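GMP reductase (Trypanosoma brucei brucei, PDB 6JIG) probably catalyses the irreversible NADPH-dependent deamination of GMP to IMP, helping to balance the adenine and guanine nucleotide pools. Local coordinates at residues A[231-237]-A[254-260]; A[285-291]-A[305-311]. The protein carries 1 engineered substitution. All blocks are in the same frame, centred on the assembly; numbering follows the deposited sequence.

Interaction 1 (A[231-237]-A[254-260])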
# COMPACT_ATOMS: atom_id res chain seq x y z
N VAL A 231 12.49 31.84 32.77
CA VAL A 231 11.28 31.40 32.07
C VAL A 231 10.51 32.62 31.57
O VAL A 231 10.43 33.65 32.25
CB VAL A 231 10.42 30.49 32.99
CG1 VAL A 231 9.97 31.25 34.27
CG2 VAL A 231 9.23 29.93 32.23
N GLY A 232 9.95 32.49 30.37
CA GLY A 232 9.09 33.51 29.80
C GLY A 232 7.64 33.06 29.77
O GLY A 232 7.30 31.92 30.07
N ALA A 233 6.77 34.00 29.40
CA ALA A 233 5.34 33.74 29.34
C ALA A 233 4.72 34.56 28.23
O ALA A 233 5.09 35.72 28.02
CB ALA A 233 4.67 34.05 30.68
N ALA A 234 3.77 33.95 27.50
CA ALA A 234 3.06 34.60 26.41
C ALA A 234 1.81 35.31 26.92
O ALA A 234 1.17 34.87 27.88
CB ALA A 234 2.64 33.58 25.35
N VAL A 235 1.50 36.43 26.28
CA VAL A 235 0.25 37.18 26.45
C VAL A 235 -0.29 37.56 25.08
O VAL A 235 0.45 37.61 24.09
CB VAL A 235 0.43 38.46 27.29
CG1 VAL A 235 1.00 38.12 28.66
CG2 VAL A 235 1.31 39.47 26.54
N GLY A 236 -1.58 37.85 25.03
CA GLY A 236 -2.24 38.36 23.85
C GLY A 236 -2.27 39.87 23.82
O GLY A 236 -1.43 40.55 24.41
N VAL A 237 -3.27 40.42 23.12
CA VAL A 237 -3.29 41.85 22.86
C VAL A 237 -4.62 42.45 23.29
O VAL A 237 -4.91 43.61 22.97
CB VAL A 237 -3.02 42.16 21.37
CG1 VAL A 237 -1.63 41.66 20.97
CG2 VAL A 237 -4.11 41.55 20.49
N ASP A 254 10.51 36.30 33.45
CA ASP A 254 11.73 37.01 33.11
C ASP A 254 11.62 37.78 31.81
O ASP A 254 12.36 38.75 31.61
CB ASP A 254 12.88 36.01 33.04
CG ASP A 254 13.14 35.35 34.37
OD1 ASP A 254 13.60 36.08 35.28
OD2 ASP A 254 12.87 34.13 34.53
N VAL A 255 10.72 37.36 30.91
CA VAL A 255 10.37 38.09 29.70
C VAL A 255 8.91 37.83 29.41
O VAL A 255 8.35 36.80 29.81
CB VAL A 255 11.21 37.69 28.45
CG1 VAL A 255 12.66 38.04 28.62
CG2 VAL A 255 11.07 36.19 28.16
N LEU A 256 8.28 38.76 28.72
CA LEU A 256 6.94 38.56 28.21
C LEU A 256 7.00 38.46 26.69
O LEU A 256 7.82 39.14 26.05
CB LEU A 256 6.02 39.72 28.59
CG LEU A 256 5.71 39.87 30.08
CD1 LEU A 256 4.92 41.15 30.30
CD2 LEU A 256 4.95 38.66 30.59
N VAL A 257 6.13 37.64 26.12
CA VAL A 257 6.07 37.48 24.66
C VAL A 257 4.66 37.83 24.21
O VAL A 257 3.72 37.07 24.46
CB VAL A 257 6.45 36.06 24.23
CG1 VAL A 257 6.39 35.94 22.69
CG2 VAL A 257 7.83 35.66 24.78
N VAL A 258 4.53 38.97 23.53
CA VAL A 258 3.28 39.33 22.87
C VAL A 258 3.19 38.49 21.60
O VAL A 258 4.04 38.61 20.72
CB VAL A 258 3.24 40.82 22.52
CG1 VAL A 258 1.97 41.15 21.75
CG2 VAL A 258 3.35 41.65 23.76
N ASP A 259 2.15 37.66 21.50
CA ASP A 259 2.13 36.64 20.45
C ASP A 259 0.75 36.60 19.82
O ASP A 259 -0.21 36.12 20.43
CB ASP A 259 2.51 35.26 21.00
CG ASP A 259 2.84 34.27 19.89
OD1 ASP A 259 2.64 34.60 18.70
OD2 ASP A 259 3.30 33.15 20.19
N ILE A 260 0.65 37.09 18.58
CA ILE A 260 -0.54 36.93 17.76
C ILE A 260 -0.10 36.59 16.34
O ILE A 260 1.03 36.86 15.93
CB ILE A 260 -1.45 38.18 17.76
CG1 ILE A 260 -0.69 39.42 17.32
CG2 ILE A 260 -2.09 38.38 19.14
CD1 ILE A 260 -1.65 40.61 17.16
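Val235, Val237 and Val231 have more of their surface buried here than the other residues, and each meets 254-260 differently. Val235 works through both backbone and side chain: its N donates to Val257 O (2.9 Å) and its O accepts from Asp259 N (3.1 Å). With CG1 of Val235 beside the backbone N (chi1 -58°), CG2 falls between N and the carbonyl carbon and leans obliquely against CG2 of Val258 at 4.1 Å, on the side of the sheet that carries Ala233 and Leu256 and is packed by helix 239-251. Beyond the strand end, CG1 of Val237 touches two methyls that lie at about a right angle round it, Val258 CG1 at 3.7 Å and Ile260 CG2 at 3.8 Å; Leu267 and Met271 of helix 266-277 also touch the Val237 side chain. Here too Asp259, with Ile260 part of the predicted NAD site, turns its carboxylate to Asn53 and Lys309 near the bound GMP. At the other end OD2 of Asp254 takes Val231 N on its anti lone pair (2.9 Å), while Asp254 N returns a bond to Val231 O (2.9 Å). The pair is thus a parallel ladder of the beta-alpha-beta unit 232-235, 239-251, 255-259, closed at its start by a carboxylate; the Val231 N-H and the Lys92 ammonium, both on OD2, probably favour the ionised form of Asp254.

Interaction 2 (A[285-291]-A[305-311]); sequences DIIAGNI and ADGLKIG
Two carboxylates, of Asp285 and Asp306, face each other with their planes 17° apart, Asp285 CG lying 3.8 Å from Asp306 CG and the side chains crossing at about a right angle. At the edge of the Asp306 group, OD2 receives Ile286 N on its anti lone pair in a nearly straight bond (2.9 Å, 171° at the hydrogen). The like charges have separate outside partners: Lys276 forms a salt bridge with the same OD2, whereas Asn42 N and Ser40 bind Asp285. The other flat group, the Asn290 amide, is gripped at both ends. Its ND2 gives a hydrogen to Gly311 O (2.8 Å), which lies in the amide plane, and also bonds Asp351; its OD1 accepts from Lys309 NZ (2.7 Å). Lys309 reaches it by leaving with CG anti to the backbone N (chi1 -166°) and then bending along its length. The ladder's first rungs are Ala288 N to Gly307 O and Lys309 N to Ala288 O; around the cis peptide before Asn290 the register shifts by one residue, and Ile291 N then bonds Lys309 O and Gly311 N bonds Ile291 O. On the helix-facing side, Ile291 CG1 packs on Ile310 CD1 at 3.5 Å. Asn290 belongs to the GMP pocket, and Lys309, held by Asn290, Asp259 and Asp351, acts from the second shell to fix the amide's rotation beside the nucleotide.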
# COMPACT_ATOMS: atom_id res chain seq x y z
N ASP A 285 11.88 42.50 29.67
CA ASP A 285 11.92 42.62 28.22
C ASP A 285 10.59 42.19 27.61
O ASP A 285 9.98 41.21 28.04
CB ASP A 285 13.06 41.78 27.66
CG ASP A 285 14.40 42.49 27.70
OD1 ASP A 285 14.50 43.59 28.30
OD2 ASP A 285 15.37 41.93 27.16
N ILE A 286 10.17 42.92 26.58
CA ILE A 286 8.94 42.65 25.86
C ILE A 286 9.33 42.18 24.46
O ILE A 286 9.88 42.95 23.67
CB ILE A 286 8.04 43.89 25.78
CG1 ILE A 286 7.83 44.50 27.18
CG2 ILE A 286 6.69 43.54 25.15
CD1 ILE A 286 7.21 43.54 28.18
N ILE A 287 9.02 40.92 24.16
CA ILE A 287 9.20 40.32 22.84
C ILE A 287 7.85 40.33 22.13
O ILE A 287 6.80 40.21 22.79
CB ILE A 287 9.77 38.89 22.97
CG1 ILE A 287 11.11 38.93 23.72
CG2 ILE A 287 9.93 38.19 21.57
CD1 ILE A 287 11.62 37.57 24.15
N ALA A 288 7.86 40.53 20.81
CA ALA A 288 6.60 40.63 20.07
C ALA A 288 6.72 39.94 18.72
O ALA A 288 7.79 39.92 18.11
CB ALA A 288 6.19 42.08 19.85
N GLY A 289 5.61 39.38 18.27
CA GLY A 289 5.50 38.73 16.98
C GLY A 289 4.05 38.35 16.77
O GLY A 289 3.19 38.64 17.61
N ASN A 290 3.77 37.67 15.65
CA ASN A 290 4.77 37.18 14.70
C ASN A 290 4.79 38.00 13.42
O ASN A 290 3.74 38.45 12.94
CB ASN A 290 4.50 35.71 14.36
CG ASN A 290 5.19 34.76 15.31
OD1 ASN A 290 5.42 35.09 16.47
ND2 ASN A 290 5.55 33.58 14.81
N ILE A 291 5.98 38.18 12.86
CA ILE A 291 6.18 39.10 11.75
C ILE A 291 7.02 38.39 10.70
O ILE A 291 7.65 37.37 10.95
CB ILE A 291 6.87 40.41 12.17
CG1 ILE A 291 8.25 40.11 12.73
CG2 ILE A 291 6.00 41.19 13.18
CD1 ILE A 291 9.16 41.34 12.77
N ALA A 305 9.80 47.07 21.14
CA ALA A 305 10.09 45.66 21.37
C ALA A 305 11.56 45.43 21.69
O ALA A 305 12.46 45.97 21.03
CB ALA A 305 9.70 44.83 20.13
N ASP A 306 11.81 44.60 22.70
CA ASP A 306 13.15 44.13 23.04
C ASP A 306 13.56 42.87 22.29
O ASP A 306 14.72 42.46 22.38
CB ASP A 306 13.24 43.86 24.54
CG ASP A 306 12.94 45.10 25.36
OD1 ASP A 306 13.76 46.03 25.28
OD2 ASP A 306 11.88 45.15 26.02
N GLY A 307 12.63 42.22 21.59
CA GLY A 307 12.95 41.08 20.74
C GLY A 307 11.81 40.88 19.78
O GLY A 307 10.68 41.31 20.04
N LEU A 308 12.10 40.22 18.65
CA LEU A 308 11.11 39.98 17.60
C LEU A 308 10.98 38.48 17.36
O LEU A 308 11.97 37.75 17.39
CB LEU A 308 11.49 40.66 16.29
CG LEU A 308 11.67 42.17 16.38
CD1 LEU A 308 12.25 42.74 15.08
CD2 LEU A 308 10.34 42.81 16.71
N LYS A 309 9.75 38.02 17.13
CA LYS A 309 9.53 36.62 16.81
C LYS A 309 9.08 36.55 15.35
O LYS A 309 8.10 37.20 14.97
CB LYS A 309 8.51 35.96 17.75
CG LYS A 309 8.54 34.41 17.66
CD LYS A 309 8.31 33.72 19.01
CE LYS A 309 6.88 33.91 19.52
NZ LYS A 309 5.85 33.40 18.54
N ILE A 310 9.82 35.79 14.54
CA ILE A 310 9.70 35.80 13.08
C ILE A 310 9.02 34.52 12.65
O ILE A 310 9.50 33.43 12.99
CB ILE A 310 11.07 35.90 12.39
CG1 ILE A 310 11.92 37.02 12.98
CG2 ILE A 310 10.93 35.96 10.85
CD1 ILE A 310 11.27 38.34 13.04
N GLY A 311 7.93 34.63 11.89
CA GLY A 311 7.35 33.46 11.25
C GLY A 311 5.85 33.60 11.06
O GLY A 311 5.12 33.68 12.05

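Overall arrangement
Interactions 1 and 2 are both buried parts of one closed eight-stranded parallel barrel, the TIM-barrel fold of the IMPDH/GMPR family, and follow each other along the chain. Each joins the two strands of a beta-alpha-beta unit, and they meet where 255-259 and 285-291 run side by side, with probable backbone hydrogen bonds such as Val258 N to Ile287 O (2.7 Å). Both begin with an aspartate carboxylate accepting a backbone N-H from the neighbouring segment. At the carboxy-terminal end, side-chain contacts across interaction 1 are aliphatic while Asp259 reaches out of it to the GMP site; in interaction 2 polar side-chain bonds run across the contact itself. Asp259 of interaction 1 and Lys309 of interaction 2 form a salt bridge linking these ends.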